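Local coordinates for thiamin pyrophosphokinase family protein (Enterococcus faecalis, PDB 3MEL) that is probably a thiamine diphosphokinase, using ATP to pyrophosphorylate thiamine to thiamine diphosphate in a magnesium-dependent reaction, at residues 67-72 with 88-93; 82-87 with 94-99; 145-150 with 156-161; 197-202 with 206-211. One frame throughout, in Å; residues are numbered along the deposited sequence.

Contact 1 of 4, residues 67-72 with 88-93; sequences TLIQAP and LQRFPQ
Thr67 and Ile69 face Arg90 across a wide gap between backbones, the CA atoms of Thr67 and Arg90 lying 11.3 Å apart and those of Ile69 and Gln89 12.9 Å. Side chains have to span that distance, and Arg90 covers most of it. It sits at the end of helix 79-90, with Phe91 the first residue to leave helical geometry, and its chain runs extended from CG to NE (chi3 -163°) toward the strand. The guanidinium arrives by its NH2, which rests near two methyl groups: Ile69 CD1 at 4.1 Å and Thr67 CG2 at 4.2 Å from Arg90 NH2. Both methyls approach the flat group obliquely. Ile69 comes to meet the arginine from the opposite direction, its CG1 branch anti to the carbonyl carbon (chi1 -63°) and extended beyond, which brings CD1 to the arginine. The second terminal nitrogen, NH1, is engaged one turn back on the same helix, in a salt bridge with Glu86, whose side chain also touches Ile69. Backbone hydrogen bonds from Ile69 to Ala46 and Gly48 hold strand 68-70, outermost in the large mixed sheet within this chain, against strand 45-48. A bound magnesium ion and the thiamine diphosphate both lie about 12 Å from the Ile69 side chain, so the patch flanks the ligand site without lining it. Chemically the two sides share van der Waals contact alone: the arginine's charge is probably balanced largely by Glu86 of its own helix, and Thr67 and Ile69 supply a small aliphatic surface against which the paired guanidinium lies.

Contact 2 of 4, residues 82-87 with 94-99; sequences LALQEA and AEMTII
Leu84 and Ala87, one helical turn apart, meet the side chain of Met96, modelled as selenomethionine, in a wholly buried contact. The apolar side-chain contacts come first. Leu84 presents its CD1 methyl to the root of Met96, 3.7 Å from Met96 CG and 3.8 Å from Met96 CB, the two side chains crossing at a slant. CG of Leu84 stands anti to its backbone nitrogen (chi1 178°), which carries the branch over to the strand although the CA–CB bond does not aim there. Farther out, Met96 bends at chi2 (-83°), and its selenium comes to 4.2 Å from Ala87 CB. A second kind of contact is between side chain and backbone: the terminal CE of Met96 lies 3.8 Å from Ala87 O, a van der Waals neighbour of the carbonyl. Helix 79-90 packs on a face of the large sheet as the helix of the beta-alpha-beta crossover from edge strand 68-70 to the parallel strand 95-99 in the sheet's interior. Val4 of strand 3-7 adjoins Met96, Val47 of strand 45-48 touches Ala83, and Phe121 of helix 119-122 touches Leu84.

Contact 3 of 4, residues 145-150 with 156-161; sequences YIVPKE and LAYCCL
Val147 points its two methyls at two different residues, Leu156 and Tyr158, which stand two positions apart on the facing strand. Its CG1, anti to the backbone nitrogen (chi1 177°), meets the CD1 methyl of Leu156 at 4.2 Å, an ordinary aliphatic contact of branch end with branch end. Its CG2 instead lies by the phenol of Tyr158, 4.2 Å from the OH. The tyrosine reaches it lengthwise: the CA–CB bond does not aim at Val147, but the long ring carries the hydroxyl across, so the valine is met at the far end of the ring. Leu156, by contrast, does direct its CA–CB bond at strand 144-148. These residues lie between two layers. Strand 144-148 belongs to a three-stranded antiparallel sheet with 196-200 and 167-170, whereas 155-160 is part of the large mixed sheet, between 206-211 and 185-190; the layers face each other as a beta sandwich in the region assigned to vitamin B1 binding. Further side chains fill the same interlayer space. Phe199 touches Val147 and sets its ring edge-to-face with that of Tyr158, Ala197 touches both Leu156 and Tyr158, and Val208 of the neighbouring strand packs on Leu156. Ala157 and Cys159, the alternate residues of strand 155-160, pack on Asp107 of the second subunit.

Contact 4 of 4, residues 197-202 with 206-211; sequences AAFSFD and IAVIQS
Ile206 lays its terminal methyl over one face of the Phe201 ring. Its CD1 is 3.4 Å from the ring centroid and 17° off the normal, a CH-pi contact somewhat displaced toward the rim, with CG1 following behind at 3.7 Å from Phe201 CZ. The same methyl borders a second ring, Ile206 CD1 lying 3.9 Å from Phe199 CE1, where the approach is oblique and the two side chains run past each other in opposite directions. Next along the strand's inward side, Val208 crosses Phe199 at a slant, its CG2 at 3.8 Å from Phe199 CZ. Torsions explain how both rings get there: each phenylalanine places CG between its backbone nitrogen and carbonyl carbon (chi1 80° for Phe199, 66° for Phe201), the crowded position, which turns the two rings the same way onto strand 206-211. Backbone bonds fix the bases of these side chains, Phe199 to Tyr145 and Phe201 to Gly143. Beyond these four side chains, Pro142 touches Phe201, Tyr140 meets Phe199 edge-to-face, and Val147 also touches Val208. Strand 196-200 of the three-stranded antiparallel sheet here faces strand 206-211 of the large mixed sheet, two layers of a beta sandwich. The chemistry across the contact is apolar, branched aliphatic methyls against aromatic rings, so cohesion between the layers here comes from dispersion and the hydrophobic effect.

Overall arrangement
Contacts 1 and 2 share helix 79-90 and touch each other, for Ala71 CB packs on Leu82 CD2 and Met96 CE on Leu88. Contact 1 is the surface one, where a charged guanidinium lies on methyls at the sheet's edge; contact 2 is buried and apolar in its side chains. Contacts 3 and 4 sit at the other end of the chain, both buried between the two sheets, their centres 3 Å apart and about 29 and 30 Å from that of contact 1. Both join the same two layers, since 144-148 neighbours 196-200 and 155-160 neighbours 206-211. Contact 4 is rich in rings, whereas contact 3 pairs a valine with a leucine and a tyrosine hydroxyl. The large mixed sheet is common to all four.

Contact 1 of 4, residues 67-72 with 88-93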
loop_
_atom_site.group_PDB
_atom_site.type_symbol
_atom_site.label_atom_id
_atom_site.label_comp_id
_atom_site.label_asym_id
_atom_site.label_seq_id
_atom_site.Cartn_x
_atom_site.Cartn_y
_atom_site.Cartn_z
ATOM N N THR A 67 8.223 -26.362 15.040
ATOM C CA THR A 67 6.787 -26.562 14.853
ATOM C C THR A 67 6.431 -26.301 13.407
ATOM O O THR A 67 6.740 -25.233 12.859
ATOM C CB THR A 67 5.923 -25.637 15.706
ATOM O OG1 THR A 67 6.329 -25.735 17.066
ATOM C CG2 THR A 67 4.476 -26.047 15.629
ATOM N N LEU A 68 5.784 -27.284 12.788
ATOM C CA LEU A 68 5.319 -27.147 11.417
ATOM C C LEU A 68 3.805 -26.977 11.394
ATOM O O LEU A 68 3.063 -27.836 11.887
ATOM C CB LEU A 68 5.707 -28.382 10.602
ATOM C CG LEU A 68 5.332 -28.394 9.127
ATOM C CD1 LEU A 68 5.972 -27.210 8.427
ATOM C CD2 LEU A 68 5.754 -29.702 8.492
ATOM N N ILE A 69 3.341 -25.862 10.840
ATOM C CA ILE A 69 1.930 -25.748 10.483
ATOM C C ILE A 69 1.750 -25.695 8.968
ATOM O O ILE A 69 1.911 -24.658 8.343
ATOM C CB ILE A 69 1.271 -24.557 11.156
ATOM C CG1 ILE A 69 1.312 -24.753 12.666
ATOM C CG2 ILE A 69 -0.149 -24.430 10.680
ATOM C CD1 ILE A 69 0.578 -23.722 13.425
ATOM N N GLN A 70 1.468 -26.844 8.379
ATOM C CA GLN A 70 1.186 -26.936 6.951
ATOM C C GLN A 70 -0.327 -26.875 6.718
ATOM O O GLN A 70 -1.079 -27.681 7.257
ATOM C CB GLN A 70 1.784 -28.229 6.399
ATOM C CG GLN A 70 1.332 -28.633 5.010
ATOM C CD GLN A 70 1.272 -30.150 4.879
ATOM O OE1 GLN A 70 0.190 -30.747 4.935
ATOM N NE2 GLN A 70 2.439 -30.786 4.754
ATOM N N ALA A 71 -0.771 -25.898 5.944
ATOM C CA ALA A 71 -2.199 -25.666 5.736
ATOM C C ALA A 71 -2.562 -25.808 4.255
ATOM O O ALA A 71 -1.681 -25.753 3.407
ATOM C CB ALA A 71 -2.583 -24.283 6.253
ATOM N N PRO A 72 -3.858 -25.993 3.951
ATOM C CA PRO A 72 -4.381 -26.221 2.588
ATOM C C PRO A 72 -4.134 -25.031 1.673
ATOM O O PRO A 72 -4.349 -23.911 2.117
ATOM C CB PRO A 72 -5.889 -26.373 2.811
ATOM C CG PRO A 72 -6.045 -26.721 4.254
ATOM C CD PRO A 72 -4.921 -26.042 4.967
ATOM N N LEU A 88 0.423 -15.514 17.780
ATOM C CA LEU A 88 -0.212 -14.876 18.918
ATOM C C LEU A 88 -0.837 -15.916 19.838
ATOM O O LEU A 88 -1.029 -15.659 21.028
ATOM C CB LEU A 88 -1.264 -13.867 18.489
ATOM C CG LEU A 88 -0.848 -12.433 18.197
ATOM C CD1 LEU A 88 -1.985 -11.768 17.473
ATOM C CD2 LEU A 88 -0.516 -11.665 19.447
ATOM N N GLN A 89 -1.166 -17.089 19.305
ATOM C CA GLN A 89 -1.735 -18.121 20.163
ATOM C C GLN A 89 -0.695 -18.545 21.184
ATOM O O GLN A 89 -1.037 -18.879 22.314
ATOM C CB GLN A 89 -2.192 -19.346 19.383
ATOM C CG GLN A 89 -2.735 -20.417 20.308
ATOM C CD GLN A 89 -2.939 -21.771 19.642
ATOM O OE1 GLN A 89 -3.890 -21.956 18.879
ATOM N NE2 GLN A 89 -2.056 -22.731 19.945
ATOM N N ARG A 90 0.571 -18.515 20.764
ATOM C CA ARG A 90 1.686 -19.029 21.535
ATOM C C ARG A 90 2.337 -17.935 22.348
ATOM O O ARG A 90 3.030 -18.235 23.321
ATOM C CB ARG A 90 2.738 -19.633 20.600
ATOM C CG ARG A 90 2.562 -21.105 20.298
ATOM C CD ARG A 90 3.198 -21.491 18.967
ATOM N NE ARG A 90 2.701 -22.779 18.490
ATOM C CZ ARG A 90 1.546 -22.950 17.839
ATOM N NH1 ARG A 90 0.756 -21.918 17.558
ATOM N NH2 ARG A 90 1.178 -24.165 17.462
ATOM N N PHE A 91 2.140 -16.677 21.936
ATOM C CA PHE A 91 2.753 -15.513 22.596
ATOM C C PHE A 91 1.778 -14.354 22.656
ATOM O O PHE A 91 2.005 -13.322 22.053
ATOM C CB PHE A 91 4.000 -15.067 21.839
ATOM C CG PHE A 91 5.121 -16.072 21.866
ATOM C CD1 PHE A 91 6.235 -15.869 22.669
ATOM C CD2 PHE A 91 5.056 -17.227 21.103
ATOM C CE1 PHE A 91 7.263 -16.800 22.699
ATOM C CE2 PHE A 91 6.073 -18.144 21.125
ATOM C CZ PHE A 91 7.181 -17.934 21.923
ATOM N N PRO A 92 0.689 -14.507 23.412
ATOM C CA PRO A 92 -0.425 -13.581 23.189
ATOM C C PRO A 92 -0.125 -12.117 23.550
ATOM O O PRO A 92 -0.951 -11.242 23.304
ATOM C CB PRO A 92 -1.542 -14.138 24.087
ATOM C CG PRO A 92 -1.033 -15.445 24.624
ATOM C CD PRO A 92 0.446 -15.410 24.545
ATOM N N GLN A 93 1.025 -11.837 24.134
ATOM C CA GLN A 93 1.279 -10.468 24.575
ATOM C C GLN A 93 2.488 -9.889 23.893
ATOM O O GLN A 93 2.875 -8.760 24.151
ATOM C CB GLN A 93 1.469 -10.403 26.083
ATOM C CG GLN A 93 0.286 -10.883 26.905
ATOM C CD GLN A 93 0.541 -10.639 28.375
ATOM O OE1 GLN A 93 1.307 -11.370 29.024
ATOM N NE2 GLN A 93 -0.066 -9.580 28.908
#

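Contact 2 of 4, residues 82-87 with 94-99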
loop_
_atom_site.group_PDB
_atom_site.type_symbol
_atom_site.label_atom_id
_atom_site.label_comp_id
_atom_site.label_asym_id
_atom_site.label_seq_id
_atom_site.Cartn_x
_atom_site.Cartn_y
_atom_site.Cartn_z
ATOM N N LEU A 82 -2.714 -16.596 8.811
ATOM C CA LEU A 82 -2.641 -17.822 9.589
ATOM C C LEU A 82 -1.486 -17.809 10.594
ATOM O O LEU A 82 -1.690 -18.037 11.798
ATOM C CB LEU A 82 -2.510 -19.025 8.659
ATOM C CG LEU A 82 -2.520 -20.345 9.428
ATOM C CD1 LEU A 82 -3.749 -20.418 10.332
ATOM C CD2 LEU A 82 -2.449 -21.513 8.482
ATOM N N ALA A 83 -0.282 -17.538 10.084
ATOM C CA ALA A 83 0.922 -17.468 10.903
ATOM C C ALA A 83 0.775 -16.474 12.038
ATOM O O ALA A 83 1.170 -16.761 13.149
ATOM C CB ALA A 83 2.123 -17.142 10.062
ATOM N N LEU A 84 0.191 -15.308 11.778
ATOM C CA LEU A 84 0.007 -14.332 12.852
ATOM C C LEU A 84 -0.864 -14.861 13.985
ATOM O O LEU A 84 -0.503 -14.728 15.148
ATOM C CB LEU A 84 -0.541 -13.003 12.331
ATOM C CG LEU A 84 -0.845 -11.883 13.351
ATOM C CD1 LEU A 84 0.384 -11.437 14.207
ATOM C CD2 LEU A 84 -1.477 -10.703 12.621
ATOM N N GLN A 85 -2.000 -15.461 13.657
ATOM C CA GLN A 85 -2.883 -16.016 14.675
ATOM C C GLN A 85 -2.213 -17.147 15.479
ATOM O O GLN A 85 -2.330 -17.201 16.704
ATOM C CB GLN A 85 -4.196 -16.499 14.045
ATOM C CG GLN A 85 -5.336 -16.718 15.059
ATOM C CD GLN A 85 -6.695 -16.796 14.401
ATOM O OE1 GLN A 85 -6.807 -16.674 13.177
ATOM N NE2 GLN A 85 -7.742 -16.995 15.206
ATOM N N GLU A 86 -1.517 -18.044 14.789
ATOM C CA GLU A 86 -0.826 -19.135 15.458
ATOM C C GLU A 86 0.189 -18.588 16.452
ATOM O O GLU A 86 0.272 -19.046 17.594
ATOM C CB GLU A 86 -0.098 -20.030 14.447
ATOM C CG GLU A 86 -0.982 -20.870 13.531
ATOM C CD GLU A 86 -1.955 -21.775 14.283
ATOM O OE1 GLU A 86 -1.661 -22.163 15.434
ATOM O OE2 GLU A 86 -3.028 -22.103 13.720
ATOM N N ALA A 87 0.975 -17.616 15.993
ATOM C CA ALA A 87 2.055 -17.048 16.787
ATOM C C ALA A 87 1.507 -16.259 17.975
ATOM O O ALA A 87 2.052 -16.337 19.066
ATOM C CB ALA A 87 2.946 -16.188 15.922
ATOM N N ALA A 94 3.068 -10.671 23.000
ATOM C CA ALA A 94 4.303 -10.294 22.339
ATOM C C ALA A 94 4.045 -9.358 21.173
ATOM O O ALA A 94 2.992 -9.417 20.525
ATOM C CB ALA A 94 5.048 -11.537 21.859
ATOM N N GLU A 95 5.038 -8.515 20.910
ATOM C CA GLU A 95 4.988 -7.551 19.840
ATOM C C GLU A 95 5.395 -8.159 18.507
ATOM O O GLU A 95 6.576 -8.355 18.244
ATOM C CB GLU A 95 5.919 -6.407 20.175
ATOM C CG GLU A 95 5.934 -5.324 19.140
ATOM C CD GLU A 95 7.250 -4.617 19.110
ATOM O OE1 GLU A 95 8.259 -5.272 18.775
ATOM O OE2 GLU A 95 7.267 -3.415 19.422
HETATM N N MSE A 96 4.406 -8.412 17.655
HETATM C CA MSE A 96 4.609 -9.073 16.369
HETATM C C MSE A 96 5.174 -8.189 15.270
HETATM O O MSE A 96 4.548 -7.241 14.822
HETATM C CB MSE A 96 3.284 -9.643 15.919
HETATM C CG MSE A 96 2.590 -10.379 17.034
HETATM SE SE MSE A 96 3.274 -12.208 17.199
HETATM C CE MSE A 96 2.625 -12.574 18.988
ATOM N N THR A 97 6.365 -8.528 14.817
ATOM C CA THR A 97 7.020 -7.782 13.764
ATOM C C THR A 97 6.985 -8.607 12.499
ATOM O O THR A 97 7.514 -9.717 12.449
ATOM C CB THR A 97 8.485 -7.481 14.136
ATOM O OG1 THR A 97 8.522 -6.721 15.351
ATOM C CG2 THR A 97 9.182 -6.719 13.031
ATOM N N ILE A 98 6.352 -8.071 11.470
ATOM C CA ILE A 98 6.241 -8.803 10.224
ATOM C C ILE A 98 7.126 -8.203 9.165
ATOM O O ILE A 98 6.880 -7.102 8.701
ATOM C CB ILE A 98 4.798 -8.836 9.717
ATOM C CG1 ILE A 98 3.877 -9.434 10.781
ATOM C CG2 ILE A 98 4.704 -9.642 8.431
ATOM C CD1 ILE A 98 2.450 -9.641 10.283
ATOM N N ILE A 99 8.162 -8.924 8.776
ATOM C CA ILE A 99 8.985 -8.477 7.671
ATOM C C ILE A 99 8.846 -9.408 6.456
ATOM O O ILE A 99 8.358 -10.533 6.573
ATOM C CB ILE A 99 10.458 -8.347 8.075
ATOM C CG1 ILE A 99 11.088 -9.729 8.259
ATOM C CG2 ILE A 99 10.581 -7.489 9.331
ATOM C CD1 ILE A 99 12.593 -9.726 8.324
#

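Contact 3 of 4, residues 145-150 with 156-161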
loop_
_atom_site.group_PDB
_atom_site.type_symbol
_atom_site.label_atom_id
_atom_site.label_comp_id
_atom_site.label_asym_id
_atom_site.label_seq_id
_atom_site.Cartn_x
_atom_site.Cartn_y
_atom_site.Cartn_z
ATOM N N TYR A 145 -0.879 9.651 22.537
ATOM C CA TYR A 145 0.323 8.848 22.366
ATOM C C TYR A 145 1.608 9.641 22.160
ATOM O O TYR A 145 1.592 10.781 21.679
ATOM C CB TYR A 145 0.124 7.863 21.203
ATOM C CG TYR A 145 -1.105 7.011 21.386
ATOM C CD1 TYR A 145 -1.169 6.082 22.404
ATOM C CD2 TYR A 145 -2.208 7.150 20.560
ATOM C CE1 TYR A 145 -2.285 5.314 22.597
ATOM C CE2 TYR A 145 -3.331 6.383 20.751
ATOM C CZ TYR A 145 -3.361 5.465 21.778
ATOM O OH TYR A 145 -4.469 4.680 21.999
ATOM N N ILE A 146 2.721 9.027 22.552
ATOM C CA ILE A 146 4.036 9.524 22.178
ATOM C C ILE A 146 4.607 8.579 21.125
ATOM O O ILE A 146 4.458 7.362 21.217
ATOM C CB ILE A 146 4.989 9.663 23.396
ATOM C CG1 ILE A 146 5.026 8.346 24.181
ATOM C CG2 ILE A 146 4.543 10.822 24.278
ATOM C CD1 ILE A 146 5.878 8.358 25.468
ATOM N N VAL A 147 5.231 9.144 20.105
ATOM C CA VAL A 147 5.739 8.353 19.004
ATOM C C VAL A 147 7.245 8.536 18.920
ATOM O O VAL A 147 7.723 9.508 18.331
ATOM C CB VAL A 147 5.085 8.780 17.679
ATOM C CG1 VAL A 147 5.666 7.996 16.519
ATOM C CG2 VAL A 147 3.570 8.615 17.761
ATOM N N PRO A 148 8.004 7.605 19.515
ATOM C CA PRO A 148 9.461 7.772 19.546
ATOM C C PRO A 148 10.054 7.608 18.149
ATOM O O PRO A 148 9.734 6.639 17.463
ATOM C CB PRO A 148 9.934 6.635 20.471
ATOM C CG PRO A 148 8.691 6.140 21.168
ATOM C CD PRO A 148 7.577 6.371 20.188
ATOM N N LYS A 149 10.906 8.535 17.734
ATOM C CA LYS A 149 11.505 8.434 16.421
ATOM C C LYS A 149 12.443 7.237 16.280
ATOM O O LYS A 149 13.251 6.940 17.167
ATOM C CB LYS A 149 12.266 9.697 16.080
ATOM C CG LYS A 149 12.949 9.627 14.737
ATOM C CD LYS A 149 13.855 10.810 14.556
ATOM C CE LYS A 149 14.824 10.591 13.434
ATOM N NZ LYS A 149 14.177 10.966 12.169
ATOM N N GLU A 150 12.321 6.552 15.145
ATOM C CA GLU A 150 13.264 5.519 14.742
ATOM C C GLU A 150 14.502 6.166 14.137
ATOM O O GLU A 150 14.398 6.986 13.223
ATOM C CB GLU A 150 12.606 4.538 13.777
ATOM C CG GLU A 150 11.503 3.750 14.453
ATOM C CD GLU A 150 10.973 2.608 13.597
ATOM O OE1 GLU A 150 11.493 2.432 12.464
ATOM O OE2 GLU A 150 10.043 1.890 14.066
ATOM N N LEU A 156 7.600 11.053 8.939
ATOM C CA LEU A 156 6.541 10.609 9.830
ATOM C C LEU A 156 5.195 10.771 9.114
ATOM O O LEU A 156 4.995 11.706 8.348
ATOM C CB LEU A 156 6.573 11.430 11.125
ATOM C CG LEU A 156 5.487 11.232 12.191
ATOM C CD1 LEU A 156 5.420 9.788 12.726
ATOM C CD2 LEU A 156 5.658 12.233 13.323
ATOM N N ALA A 157 4.267 9.861 9.342
ATOM C CA ALA A 157 3.006 9.928 8.629
ATOM C C ALA A 157 1.867 9.463 9.508
ATOM O O ALA A 157 1.989 8.495 10.268
ATOM C CB ALA A 157 3.071 9.104 7.385
ATOM N N TYR A 158 0.761 10.185 9.429
ATOM C CA TYR A 158 -0.464 9.722 10.046
ATOM C C TYR A 158 -1.440 9.333 8.950
ATOM O O TYR A 158 -2.026 10.178 8.264
ATOM C CB TYR A 158 -1.038 10.771 10.986
ATOM C CG TYR A 158 -0.121 11.048 12.153
ATOM C CD1 TYR A 158 -0.253 10.355 13.347
ATOM C CD2 TYR A 158 0.891 11.996 12.051
ATOM C CE1 TYR A 158 0.608 10.603 14.412
ATOM C CE2 TYR A 158 1.730 12.254 13.088
ATOM C CZ TYR A 158 1.592 11.557 14.271
ATOM O OH TYR A 158 2.451 11.831 15.302
ATOM N N CYS A 159 -1.558 8.024 8.766
ATOM C CA CYS A 159 -2.409 7.452 7.745
ATOM C C CYS A 159 -3.699 7.016 8.414
ATOM O O CYS A 159 -3.705 6.078 9.200
ATOM C CB CYS A 159 -1.682 6.278 7.112
ATOM S SG CYS A 159 -0.126 6.778 6.360
ATOM N N CYS A 160 -4.777 7.744 8.165
ATOM C CA CYS A 160 -6.063 7.422 8.762
ATOM C C CYS A 160 -6.753 6.365 7.923
ATOM O O CYS A 160 -7.160 6.635 6.791
ATOM C CB CYS A 160 -6.935 8.670 8.841
ATOM S SG CYS A 160 -6.153 9.998 9.757
ATOM N N LEU A 161 -6.881 5.162 8.466
ATOM C CA LEU A 161 -7.419 4.065 7.691
ATOM C C LEU A 161 -8.938 4.194 7.567
ATOM O O LEU A 161 -9.574 3.633 6.643
ATOM C CB LEU A 161 -7.020 2.738 8.317
ATOM C CG LEU A 161 -5.506 2.569 8.421
ATOM C CD1 LEU A 161 -5.175 1.277 9.154
ATOM C CD2 LEU A 161 -4.864 2.626 7.032
#

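Contact 4 of 4, residues 197-202 with 206-211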
loop_
_atom_site.group_PDB
_atom_site.type_symbol
_atom_site.label_atom_id
_atom_site.label_comp_id
_atom_site.label_asym_id
_atom_site.label_seq_id
_atom_site.Cartn_x
_atom_site.Cartn_y
_atom_site.Cartn_z
ATOM N N ALA A 197 7.353 12.522 18.725
ATOM C CA ALA A 197 6.212 13.355 18.387
ATOM C C ALA A 197 5.057 12.900 19.260
ATOM O O ALA A 197 5.187 11.933 20.000
ATOM C CB ALA A 197 5.881 13.231 16.930
ATOM N N ALA A 198 3.942 13.615 19.209
ATOM C CA ALA A 198 2.762 13.182 19.940
ATOM C C ALA A 198 1.489 13.472 19.143
ATOM O O ALA A 198 1.497 14.310 18.241
ATOM C CB ALA A 198 2.709 13.830 21.309
ATOM N N PHE A 199 0.410 12.756 19.462
ATOM C CA PHE A 199 -0.867 12.930 18.774
ATOM C C PHE A 199 -1.987 12.226 19.520
ATOM O O PHE A 199 -1.746 11.309 20.304
ATOM C CB PHE A 199 -0.798 12.376 17.352
ATOM C CG PHE A 199 -0.952 10.876 17.275
ATOM C CD1 PHE A 199 -2.166 10.306 16.910
ATOM C CD2 PHE A 199 0.121 10.033 17.565
ATOM C CE1 PHE A 199 -2.317 8.917 16.830
ATOM C CE2 PHE A 199 -0.015 8.632 17.486
ATOM C CZ PHE A 199 -1.237 8.075 17.118
ATOM N N SER A 200 -3.219 12.647 19.253
ATOM C CA SER A 200 -4.385 12.041 19.884
ATOM C C SER A 200 -5.625 12.164 19.003
ATOM O O SER A 200 -5.660 12.972 18.070
ATOM C CB SER A 200 -4.636 12.628 21.281
ATOM O OG SER A 200 -4.242 13.989 21.353
ATOM N N PHE A 201 -6.622 11.331 19.296
ATOM C CA PHE A 201 -7.854 11.281 18.529
ATOM C C PHE A 201 -8.909 10.445 19.248
ATOM O O PHE A 201 -8.583 9.650 20.137
ATOM C CB PHE A 201 -7.594 10.795 17.099
ATOM C CG PHE A 201 -7.127 9.366 16.992
ATOM C CD1 PHE A 201 -8.001 8.363 16.592
ATOM C CD2 PHE A 201 -5.812 9.028 17.236
ATOM C CE1 PHE A 201 -7.578 7.055 16.472
ATOM C CE2 PHE A 201 -5.385 7.718 17.111
ATOM C CZ PHE A 201 -6.269 6.731 16.733
ATOM N N ASP A 202 -10.173 10.639 18.884
ATOM C CA ASP A 202 -11.279 10.061 19.643
ATOM C C ASP A 202 -11.889 8.852 18.967
ATOM O O ASP A 202 -12.484 8.013 19.631
ATOM C CB ASP A 202 -12.391 11.093 19.860
ATOM C CG ASP A 202 -11.974 12.248 20.762
ATOM O OD1 ASP A 202 -10.922 12.160 21.435
ATOM O OD2 ASP A 202 -12.725 13.248 20.790
ATOM N N ILE A 206 -5.653 4.698 13.111
ATOM C CA ILE A 206 -4.544 5.292 12.388
ATOM C C ILE A 206 -3.358 4.350 12.347
ATOM O O ILE A 206 -3.108 3.556 13.270
ATOM C CB ILE A 206 -4.112 6.641 12.991
ATOM C CG1 ILE A 206 -5.332 7.536 13.205
ATOM C CG2 ILE A 206 -3.095 7.327 12.086
ATOM C CD1 ILE A 206 -5.038 8.771 14.000
ATOM N N ALA A 207 -2.645 4.438 11.238
ATOM C CA ALA A 207 -1.433 3.689 11.057
ATOM C C ALA A 207 -0.330 4.712 11.069
ATOM O O ALA A 207 -0.180 5.477 10.119
ATOM C CB ALA A 207 -1.457 2.946 9.716
ATOM N N VAL A 208 0.430 4.763 12.148
ATOM C CA VAL A 208 1.555 5.665 12.155
ATOM C C VAL A 208 2.640 5.015 11.316
ATOM O O VAL A 208 2.970 3.843 11.527
ATOM C CB VAL A 208 2.025 5.937 13.583
ATOM C CG1 VAL A 208 3.350 6.674 13.578
ATOM C CG2 VAL A 208 0.960 6.723 14.329
ATOM N N ILE A 209 3.173 5.751 10.344
ATOM C CA ILE A 209 4.219 5.209 9.474
ATOM C C ILE A 209 5.478 6.061 9.466
ATOM O O ILE A 209 5.405 7.261 9.245
ATOM C CB ILE A 209 3.729 5.035 8.010
ATOM C CG1 ILE A 209 2.637 3.965 7.917
ATOM C CG2 ILE A 209 4.890 4.678 7.093
ATOM C CD1 ILE A 209 2.090 3.788 6.523
ATOM N N GLN A 210 6.629 5.435 9.710
ATOM C CA GLN A 210 7.918 6.113 9.599
ATOM C C GLN A 210 8.704 5.530 8.439
ATOM O O GLN A 210 8.791 4.323 8.299
ATOM C CB GLN A 210 8.716 5.985 10.893
ATOM C CG GLN A 210 8.077 6.672 12.098
ATOM C CD GLN A 210 9.000 6.713 13.312
ATOM O OE1 GLN A 210 8.590 6.377 14.423
ATOM N NE2 GLN A 210 10.248 7.132 13.098
ATOM N N SER A 211 9.298 6.389 7.620
ATOM C CA SER A 211 9.836 5.959 6.338
ATOM C C SER A 211 11.091 6.746 6.004
ATOM O O SER A 211 11.438 7.677 6.722
ATOM C CB SER A 211 8.782 6.154 5.245
ATOM O OG SER A 211 8.159 7.443 5.316
#